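Local coordinates for uncharacterized protein (Bordetella bronchiseptica, PDB 4XG0), which probably acts as an ATP-dependent kinase of the DUF1537 family, which phosphorylates acid sugars in catabolic pathways, at residues T52-G57 with V73-T78; V261-Q266 with M319-E324; A290-D295 with R337-L342. All coordinates share one frame; numbering follows the deposited sequence.

Contact 1: T52-G57 with V73-T78; sequences TQLSVG and VLAVTT
The edge of the eight-stranded parallel sheet in the sugar-binding N-terminal domain is made here, where 52-54, the outermost strand within this chain, pairs with strand 73-77. Thr-52, Gln-53 and Leu-54 sit level with Val-73, Leu-74 and Ala-75, and the short axes run 20° apart in the same direction. The ladder starts with Gln-53 N giving its hydrogen to Val-73 O at 2.9 Å; Gln-53 O then takes Ala-75 N, and Ala-75 O takes Ser-55 N, all three bonds almost straight. The two strands and helix 59-64 between them form a beta-alpha-beta unit, and that helix covers the face carrying Leu-74, which packs on Ala-62 and Leu-63. Beyond the strand the pairing is less regular: Val-56 is skipped, and Gly-57 O accepts Thr-77 N at 3.1 Å with the donor tilted 26° from the carbonyl plane. Thr-77 CG2 tucks in beside this bond, 3.4 Å from Val-56 O. On the face toward helix 35-47, the side chains of Thr-52 and Val-73 stand next to each other, OG1 of Thr-52 being 3.7 Å from Val-73 CB. That hydroxyl sits beside its own backbone N (chi1 -60°) and is bonded to Trp-50 O. Two residues on, Leu-54 swings CD1 to 4.0 Å from Ala-75 CB, and its side chain also meets Ser-38 of helix 35-47.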
loop_
_atom_site.group_PDB
_atom_site.type_symbol
_atom_site.label_atom_id
_atom_site.label_comp_id
_atom_site.label_asym_id
_atom_site.label_seq_id
_atom_site.Cartn_x
_atom_site.Cartn_y
_atom_site.Cartn_z
ATOM N N THR A 52 -5.172 7.818 12.187
ATOM C CA THR A 52 -6.407 8.102 11.439
ATOM C C THR A 52 -7.480 8.654 12.368
ATOM O O THR A 52 -7.720 8.107 13.445
ATOM C CB THR A 52 -6.932 6.832 10.782
ATOM O OG1 THR A 52 -5.953 6.324 9.874
ATOM C CG2 THR A 52 -8.223 7.097 10.030
ATOM N N GLN A 53 -8.087 9.766 11.980
ATOM C CA GLN A 53 -9.167 10.353 12.742
ATOM C C GLN A 53 -10.459 10.247 11.960
ATOM O O GLN A 53 -10.435 10.362 10.746
ATOM C CB GLN A 53 -8.879 11.823 12.998
ATOM C CG GLN A 53 -7.683 12.100 13.809
ATOM C CD GLN A 53 -8.003 12.404 15.261
ATOM O OE1 GLN A 53 -9.161 12.623 15.630
ATOM N NE2 GLN A 53 -6.965 12.437 16.091
ATOM N N LEU A 54 -11.560 10.018 12.660
ATOM C CA LEU A 54 -12.868 9.813 12.031
ATOM C C LEU A 54 -13.866 10.786 12.605
ATOM O O LEU A 54 -13.939 10.948 13.837
ATOM C CB LEU A 54 -13.334 8.361 12.271
ATOM C CG LEU A 54 -14.760 7.966 11.844
ATOM C CD1 LEU A 54 -14.839 7.812 10.344
ATOM C CD2 LEU A 54 -15.198 6.675 12.534
ATOM N N SER A 55 -14.591 11.483 11.726
ATOM C CA SER A 55 -15.739 12.304 12.127
ATOM C C SER A 55 -17.046 11.585 11.781
ATOM O O SER A 55 -17.189 11.036 10.687
ATOM C CB SER A 55 -15.739 13.687 11.452
ATOM O OG SER A 55 -14.507 14.356 11.646
ATOM N N VAL A 56 -17.988 11.595 12.724
ATOM C CA VAL A 56 -19.287 10.956 12.532
ATOM C C VAL A 56 -20.137 11.946 11.771
ATOM O O VAL A 56 -21.259 11.637 11.353
ATOM C CB VAL A 56 -19.936 10.563 13.882
ATOM C CG1 VAL A 56 -21.373 10.147 13.698
ATOM C CG2 VAL A 56 -19.141 9.414 14.529
ATOM N N GLY A 57 -19.583 13.143 11.599
ATOM C CA GLY A 57 -20.129 14.123 10.679
ATOM C C GLY A 57 -19.090 14.605 9.667
ATOM O O GLY A 57 -18.380 13.799 9.037
ATOM N N VAL A 73 -4.360 10.889 8.500
ATOM C CA VAL A 73 -5.562 10.611 7.667
ATOM C C VAL A 73 -6.794 11.117 8.387
ATOM O O VAL A 73 -6.975 10.861 9.574
ATOM C CB VAL A 73 -5.742 9.089 7.430
ATOM C CG1 VAL A 73 -6.995 8.752 6.621
ATOM C CG2 VAL A 73 -4.524 8.504 6.792
ATOM N N LEU A 74 -7.637 11.865 7.667
ATOM C CA LEU A 74 -8.900 12.344 8.226
ATOM C C LEU A 74 -10.044 11.829 7.372
ATOM O O LEU A 74 -10.072 12.102 6.185
ATOM C CB LEU A 74 -8.946 13.873 8.286
ATOM C CG LEU A 74 -10.257 14.525 8.771
ATOM C CD1 LEU A 74 -10.872 13.905 10.033
ATOM C CD2 LEU A 74 -10.051 16.026 9.001
ATOM N N ALA A 75 -10.959 11.084 7.996
ATOM C CA ALA A 75 -12.128 10.501 7.334
ATOM C C ALA A 75 -13.430 11.130 7.802
ATOM O O ALA A 75 -13.668 11.340 9.001
ATOM C CB ALA A 75 -12.170 8.997 7.551
ATOM N N VAL A 76 -14.294 11.455 6.837
ATOM C CA VAL A 76 -15.524 12.153 7.133
ATOM C C VAL A 76 -16.675 11.535 6.346
ATOM O O VAL A 76 -16.451 10.890 5.339
ATOM C CB VAL A 76 -15.411 13.634 6.740
ATOM C CG1 VAL A 76 -14.163 14.215 7.348
ATOM C CG2 VAL A 76 -15.363 13.776 5.231
ATOM N N THR A 77 -17.893 11.722 6.838
ATOM C CA THR A 77 -19.064 11.312 6.088
ATOM C C THR A 77 -19.890 12.536 5.716
ATOM O O THR A 77 -20.086 13.464 6.524
ATOM C CB THR A 77 -19.971 10.340 6.849
ATOM O OG1 THR A 77 -21.188 10.183 6.107
ATOM C CG2 THR A 77 -20.293 10.865 8.229
ATOM N N THR A 78 -20.372 12.556 4.489
ATOM C CA THR A 78 -21.202 13.677 4.051
ATOM C C THR A 78 -22.685 13.390 4.279
ATOM O O THR A 78 -23.525 14.224 3.973
ATOM C CB THR A 78 -20.990 13.961 2.558
ATOM O OG1 THR A 78 -21.046 12.729 1.848
ATOM C CG2 THR A 78 -19.643 14.611 2.298
#

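Contact 2: V261-Q266 with M319-E324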
loop_
_atom_site.group_PDB
_atom_site.type_symbol
_atom_site.label_atom_id
_atom_site.label_comp_id
_atom_site.label_asym_id
_atom_site.label_seq_id
_atom_site.Cartn_x
_atom_site.Cartn_y
_atom_site.Cartn_z
ATOM N N VAL A 261 17.405 -7.779 2.564
ATOM C CA VAL A 261 17.020 -9.122 2.947
ATOM C C VAL A 261 18.246 -10.020 3.158
ATOM O O VAL A 261 19.095 -10.134 2.282
ATOM C CB VAL A 261 16.099 -9.729 1.884
ATOM C CG1 VAL A 261 15.635 -11.111 2.294
ATOM C CG2 VAL A 261 14.951 -8.793 1.613
ATOM N N VAL A 262 18.339 -10.642 4.344
ATOM C CA VAL A 262 19.492 -11.423 4.704
ATOM C C VAL A 262 19.016 -12.851 4.886
ATOM O O VAL A 262 18.118 -13.133 5.705
ATOM C CB VAL A 262 20.150 -10.904 5.986
ATOM C CG1 VAL A 262 21.360 -11.725 6.289
ATOM C CG2 VAL A 262 20.511 -9.449 5.805
ATOM N N VAL A 263 19.579 -13.732 4.074
ATOM C CA VAL A 263 19.188 -15.135 4.063
ATOM C C VAL A 263 20.375 -15.994 4.419
ATOM O O VAL A 263 21.283 -16.167 3.614
ATOM C CB VAL A 263 18.672 -15.567 2.671
ATOM C CG1 VAL A 263 18.152 -17.007 2.696
ATOM C CG2 VAL A 263 17.618 -14.604 2.198
ATOM N N THR A 264 20.350 -16.538 5.628
ATOM C CA THR A 264 21.436 -17.384 6.114
ATOM C C THR A 264 21.064 -18.855 6.151
ATOM O O THR A 264 21.936 -19.726 6.316
ATOM C CB THR A 264 21.854 -16.963 7.537
ATOM O OG1 THR A 264 20.728 -17.081 8.410
ATOM C CG2 THR A 264 22.325 -15.550 7.547
ATOM N N SER A 265 19.781 -19.158 5.978
ATOM C CA SER A 265 19.327 -20.533 6.118
ATOM C C SER A 265 19.784 -21.369 4.934
ATOM O O SER A 265 19.897 -20.860 3.812
ATOM C CB SER A 265 17.805 -20.586 6.201
ATOM O OG SER A 265 17.379 -21.875 6.559
ATOM N N GLN A 266 20.067 -22.644 5.198
ATOM C CA GLN A 266 20.250 -23.617 4.144
ATOM C C GLN A 266 19.014 -24.514 3.969
ATOM O O GLN A 266 19.049 -25.462 3.181
ATOM C CB GLN A 266 21.478 -24.482 4.440
ATOM C CG GLN A 266 22.749 -23.666 4.550
ATOM C CD GLN A 266 23.059 -22.890 3.274
ATOM O OE1 GLN A 266 22.892 -23.399 2.162
ATOM N NE2 GLN A 266 23.512 -21.645 3.433
ATOM N N MET A 319 19.566 -8.272 -1.545
ATOM C CA MET A 319 19.619 -9.540 -0.822
ATOM C C MET A 319 21.045 -10.027 -0.612
ATOM O O MET A 319 21.838 -10.040 -1.543
ATOM C CB MET A 319 18.798 -10.630 -1.526
ATOM C CG MET A 319 18.741 -11.941 -0.770
ATOM S SD MET A 319 17.575 -13.118 -1.520
ATOM C CE MET A 319 18.455 -13.471 -3.034
ATOM N N LEU A 320 21.369 -10.391 0.632
ATOM C CA LEU A 320 22.603 -11.113 0.940
ATOM C C LEU A 320 22.275 -12.577 1.179
ATOM O O LEU A 320 21.503 -12.912 2.084
ATOM C CB LEU A 320 23.293 -10.535 2.174
ATOM C CG LEU A 320 23.222 -9.022 2.313
ATOM C CD1 LEU A 320 23.989 -8.576 3.568
ATOM C CD2 LEU A 320 23.804 -8.339 1.099
ATOM N N LEU A 321 22.849 -13.436 0.351
ATOM C CA LEU A 321 22.576 -14.862 0.379
ATOM C C LEU A 321 23.774 -15.669 0.911
ATOM O O LEU A 321 24.861 -15.643 0.330
ATOM C CB LEU A 321 22.217 -15.319 -1.033
ATOM C CG LEU A 321 21.783 -16.785 -1.186
ATOM C CD1 LEU A 321 20.625 -17.078 -0.236
ATOM C CD2 LEU A 321 21.418 -17.076 -2.644
ATOM N N ALA A 322 23.566 -16.404 2.004
ATOM C CA ALA A 322 24.636 -17.189 2.617
ATOM C C ALA A 322 25.001 -18.382 1.771
ATOM O O ALA A 322 24.126 -19.031 1.237
ATOM C CB ALA A 322 24.214 -17.677 3.980
ATOM N N PRO A 323 26.299 -18.683 1.652
ATOM C CA PRO A 323 26.642 -20.018 1.154
ATOM C C PRO A 323 26.597 -21.033 2.305
ATOM O O PRO A 323 26.653 -20.665 3.487
ATOM C CB PRO A 323 28.063 -19.826 0.641
ATOM C CG PRO A 323 28.626 -18.787 1.488
ATOM C CD PRO A 323 27.498 -17.845 1.838
ATOM N N GLU A 324 26.495 -22.306 1.955
ATOM C CA GLU A 324 26.547 -23.383 2.927
ATOM C C GLU A 324 27.943 -23.504 3.542
ATOM O O GLU A 324 28.942 -23.200 2.889
ATOM C CB GLU A 324 26.151 -24.701 2.236
ATOM C CG GLU A 324 26.072 -25.909 3.156
ATOM C CD GLU A 324 24.936 -26.868 2.782
ATOM O OE1 GLU A 324 24.168 -26.583 1.827
ATOM O OE2 GLU A 324 24.808 -27.914 3.457
#
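Two flat groups, the amide of Gln-266 and the carboxylate of Glu-324, cross at a slant with their planes 43° apart; Gln-266 OE1 and Glu-324 OE1, both acceptors, merely lie close at 3.4 Å. The amide lies close against the Glu-324 backbone, its CD 3.5 Å from Glu-324 CA, while its NE2 makes a weak hydrogen bond to Ala-322 O at 3.5 Å. That carbonyl also accepts from Arg-271 NH1, so the amide is a second, looser partner. The pair lies in the loops just past two neighbouring parallel strands, 259-263 and 317-321, of the mixed sheet in the nucleotide-binding C-terminal domain, where the chain leaves strand 259-263 for helix 268-279.

Along the strands the pairing is regular. Leu-320 is bonded through both its backbone N and O: the N donates to Val-261 O, and the O accepts Val-263 N at 2.9 Å in a nearly straight bond of 173°. Val-263 O in turn takes Ala-322 N at 2.8 Å, carrying the ladder one residue beyond the strand, and Ala-322 CB comes to 3.5 Å from Thr-264 CA.

Val-263 touches two side chains of the other strand. Its CG1 stands anti to the backbone N (chi1 -175°) and, with CB, meets Leu-321 CD1, the two side chains lying alongside each other. Val-262 and Leu-320 fill the reverse face, toward helix 334-349, where they meet Ala-343 and Leu-339 respectively. On the Val-263 side, the sulfur SD of Met-319 sits 4.0 Å from Val-263 CG2.

Contact 3: A290-D295 with R337-L342; sequences AQLADD and RRLGEL
Arg-338 reaches across from helix 334-349 to the chain that links helix 289-292 to helix 295-304, and two of its nitrogens find acceptors there. NE gives its hydrogen to Leu-292 O at 2.9 Å, close to straight at 171° and lying both in the carbonyl plane and in the guanidinium plane. NH1 forms a salt bridge with Asp-295 OD1 at 2.8 Å, approaching that oxygen on its anti lone pair, with the carboxylate and guanidinium planes 53° apart. The same OD1 also pairs with Arg-345 NH1, about two helical turns further along, so a single carboxylate oxygen serves two arginines and its negative charge is probably well stabilised.

Water 1 accepts from Arg-338 NH1 and can donate to Leu-292 O at 2.6 Å and to Asp-294 O at 2.9 Å, though more acceptors lie within its range than it has protons. The Leu-292 carbonyl thus meets both the water and NE. The cluster pins the turn between helices 289-292 and 295-304 to helix 334-349 in the nucleotide-binding C-terminal domain: Asp-294 occupies the N-cap of helix 295-304, its side chain capping a backbone N there and forming a salt bridge with Arg-296.

A bend at chi2 (72°) turns the Arg-338 chain toward these acceptors, and its methylenes pack as it passes. Arg-338 CG lies 3.5 Å from Leu-292 CD1, the two side chains running antiparallel past one another. Leu-342 CD2 sits over one face of the guanidinium, 3.6 Å above the plane and nearer its border than its middle. Below the polar layer, Leu-292 CD1 also meets Leu-339 CD2 at 3.9 Å and Leu-342 CD1; Trp-285 of strand 283-285 touches all three leucines.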
loop_
_atom_site.group_PDB
_atom_site.type_symbol
_atom_site.label_atom_id
_atom_site.label_comp_id
_atom_site.label_asym_id
_atom_site.label_seq_id
_atom_site.Cartn_x
_atom_site.Cartn_y
_atom_site.Cartn_z
ATOM N N ALA A 290 34.816 -18.458 0.570
ATOM C CA ALA A 290 36.045 -17.676 0.502
ATOM C C ALA A 290 35.736 -16.184 0.331
ATOM O O ALA A 290 36.337 -15.338 0.997
ATOM C CB ALA A 290 36.909 -18.162 -0.629
ATOM N N GLN A 291 34.794 -15.856 -0.545
ATOM C CA GLN A 291 34.445 -14.443 -0.776
ATOM C C GLN A 291 33.803 -13.787 0.439
ATOM O O GLN A 291 34.102 -12.625 0.767
ATOM C CB GLN A 291 33.527 -14.314 -2.000
ATOM C CG GLN A 291 34.215 -14.675 -3.328
ATOM C CD GLN A 291 33.236 -14.797 -4.495
ATOM O OE1 GLN A 291 32.059 -15.129 -4.318
ATOM N NE2 GLN A 291 33.721 -14.508 -5.692
ATOM N N LEU A 292 32.909 -14.510 1.108
ATOM C CA LEU A 292 32.249 -13.994 2.286
ATOM C C LEU A 292 33.270 -13.546 3.367
ATOM O O LEU A 292 33.025 -12.552 4.063
ATOM C CB LEU A 292 31.274 -15.026 2.828
ATOM C CG LEU A 292 30.526 -14.620 4.082
ATOM C CD1 LEU A 292 29.848 -13.267 3.935
ATOM C CD2 LEU A 292 29.521 -15.726 4.376
ATOM N N ALA A 293 34.398 -14.262 3.497
ATOM C CA ALA A 293 35.426 -13.896 4.478
ATOM C C ALA A 293 36.402 -12.829 3.971
ATOM O O ALA A 293 37.320 -12.446 4.692
ATOM C CB ALA A 293 36.207 -15.149 4.927
ATOM N N ASP A 294 36.200 -12.352 2.745
ATOM C CA ASP A 294 37.116 -11.424 2.087
ATOM C C ASP A 294 36.478 -10.042 2.009
ATOM O O ASP A 294 35.513 -9.823 1.268
ATOM C CB ASP A 294 37.421 -11.934 0.680
ATOM C CG ASP A 294 38.561 -11.177 0.018
ATOM O OD1 ASP A 294 38.861 -10.039 0.440
ATOM O OD2 ASP A 294 39.150 -11.729 -0.936
ATOM N N ASP A 295 36.969 -9.107 2.811
ATOM C CA ASP A 295 36.227 -7.866 2.954
ATOM C C ASP A 295 36.286 -7.076 1.650
ATOM O O ASP A 295 35.415 -6.235 1.383
ATOM C CB ASP A 295 36.722 -7.024 4.130
ATOM C CG ASP A 295 35.655 -6.060 4.637
ATOM O OD1 ASP A 295 34.548 -6.525 5.011
ATOM O OD2 ASP A 295 35.943 -4.844 4.675
ATOM N N ARG A 337 27.223 -14.996 11.331
ATOM C CA ARG A 337 27.775 -13.894 12.134
ATOM C C ARG A 337 28.282 -12.809 11.191
ATOM O O ARG A 337 28.018 -11.608 11.368
ATOM C CB ARG A 337 28.919 -14.395 13.008
ATOM N N ARG A 338 29.036 -13.251 10.199
ATOM C CA ARG A 338 29.605 -12.381 9.181
ATOM C C ARG A 338 28.538 -11.664 8.355
ATOM O O ARG A 338 28.636 -10.451 8.139
ATOM C CB ARG A 338 30.515 -13.208 8.281
ATOM C CG ARG A 338 31.112 -12.474 7.090
ATOM C CD ARG A 338 32.171 -11.512 7.529
ATOM N NE ARG A 338 32.872 -10.915 6.397
ATOM C CZ ARG A 338 33.499 -9.741 6.453
ATOM N NH1 ARG A 338 34.105 -9.267 5.377
ATOM N NH2 ARG A 338 33.501 -9.041 7.580
ATOM N N LEU A 339 27.535 -12.395 7.871
ATOM C CA LEU A 339 26.455 -11.757 7.116
ATOM C C LEU A 339 25.748 -10.706 7.971
ATOM O O LEU A 339 25.377 -9.625 7.493
ATOM C CB LEU A 339 25.453 -12.802 6.589
ATOM C CG LEU A 339 25.826 -13.426 5.248
ATOM C CD1 LEU A 339 24.737 -14.421 4.858
ATOM C CD2 LEU A 339 26.016 -12.371 4.153
ATOM N N GLY A 340 25.594 -11.013 9.253
ATOM C CA GLY A 340 24.957 -10.096 10.182
ATOM C C GLY A 340 25.746 -8.827 10.323
ATOM O O GLY A 340 25.192 -7.722 10.317
ATOM N N GLU A 341 27.053 -8.974 10.474
ATOM C CA GLU A 341 27.905 -7.797 10.629
ATOM C C GLU A 341 27.876 -6.940 9.369
ATOM O O GLU A 341 27.778 -5.708 9.462
ATOM C CB GLU A 341 29.336 -8.196 10.962
ATOM C CG GLU A 341 29.494 -8.681 12.391
ATOM C CD GLU A 341 30.448 -7.815 13.208
ATOM O OE1 GLU A 341 31.680 -7.939 13.009
ATOM O OE2 GLU A 341 29.968 -7.017 14.050
ATOM N N LEU A 342 27.972 -7.574 8.194
ATOM C CA LEU A 342 27.943 -6.805 6.931
ATOM C C LEU A 342 26.580 -6.100 6.695
ATOM O O LEU A 342 26.526 -4.924 6.301
ATOM C CB LEU A 342 28.294 -7.724 5.752
ATOM C CG LEU A 342 29.722 -8.316 5.829
ATOM C CD1 LEU A 342 30.001 -9.289 4.700
ATOM C CD2 LEU A 342 30.783 -7.217 5.836
HETATM O O HOH W 1 33.131 -10.324 2.777
#

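In the fold
Contact 1 closes in the chain before the other two open, and it belongs to the sugar-binding N-terminal domain; contacts 2 and 3 share the nucleotide-binding C-terminal domain. The centre of contact 1 lies about 45 Å from that of contact 2 and about 51 Å from that of contact 3, on the opposite side of the chain's centre. Contacts 2 and 3 have centres about 11 Å apart, and their segments alternate along the sequence. They touch directly: Leu-339 of helix 334-349, which follows strand 317-321, packs on Thr-264, Leu-320 and Ala-322, and Leu-292 meets Pro-323. Helix 334-349 thus touches both the sheet and segment 290-295, within a two-domain layout consistent with a kinase.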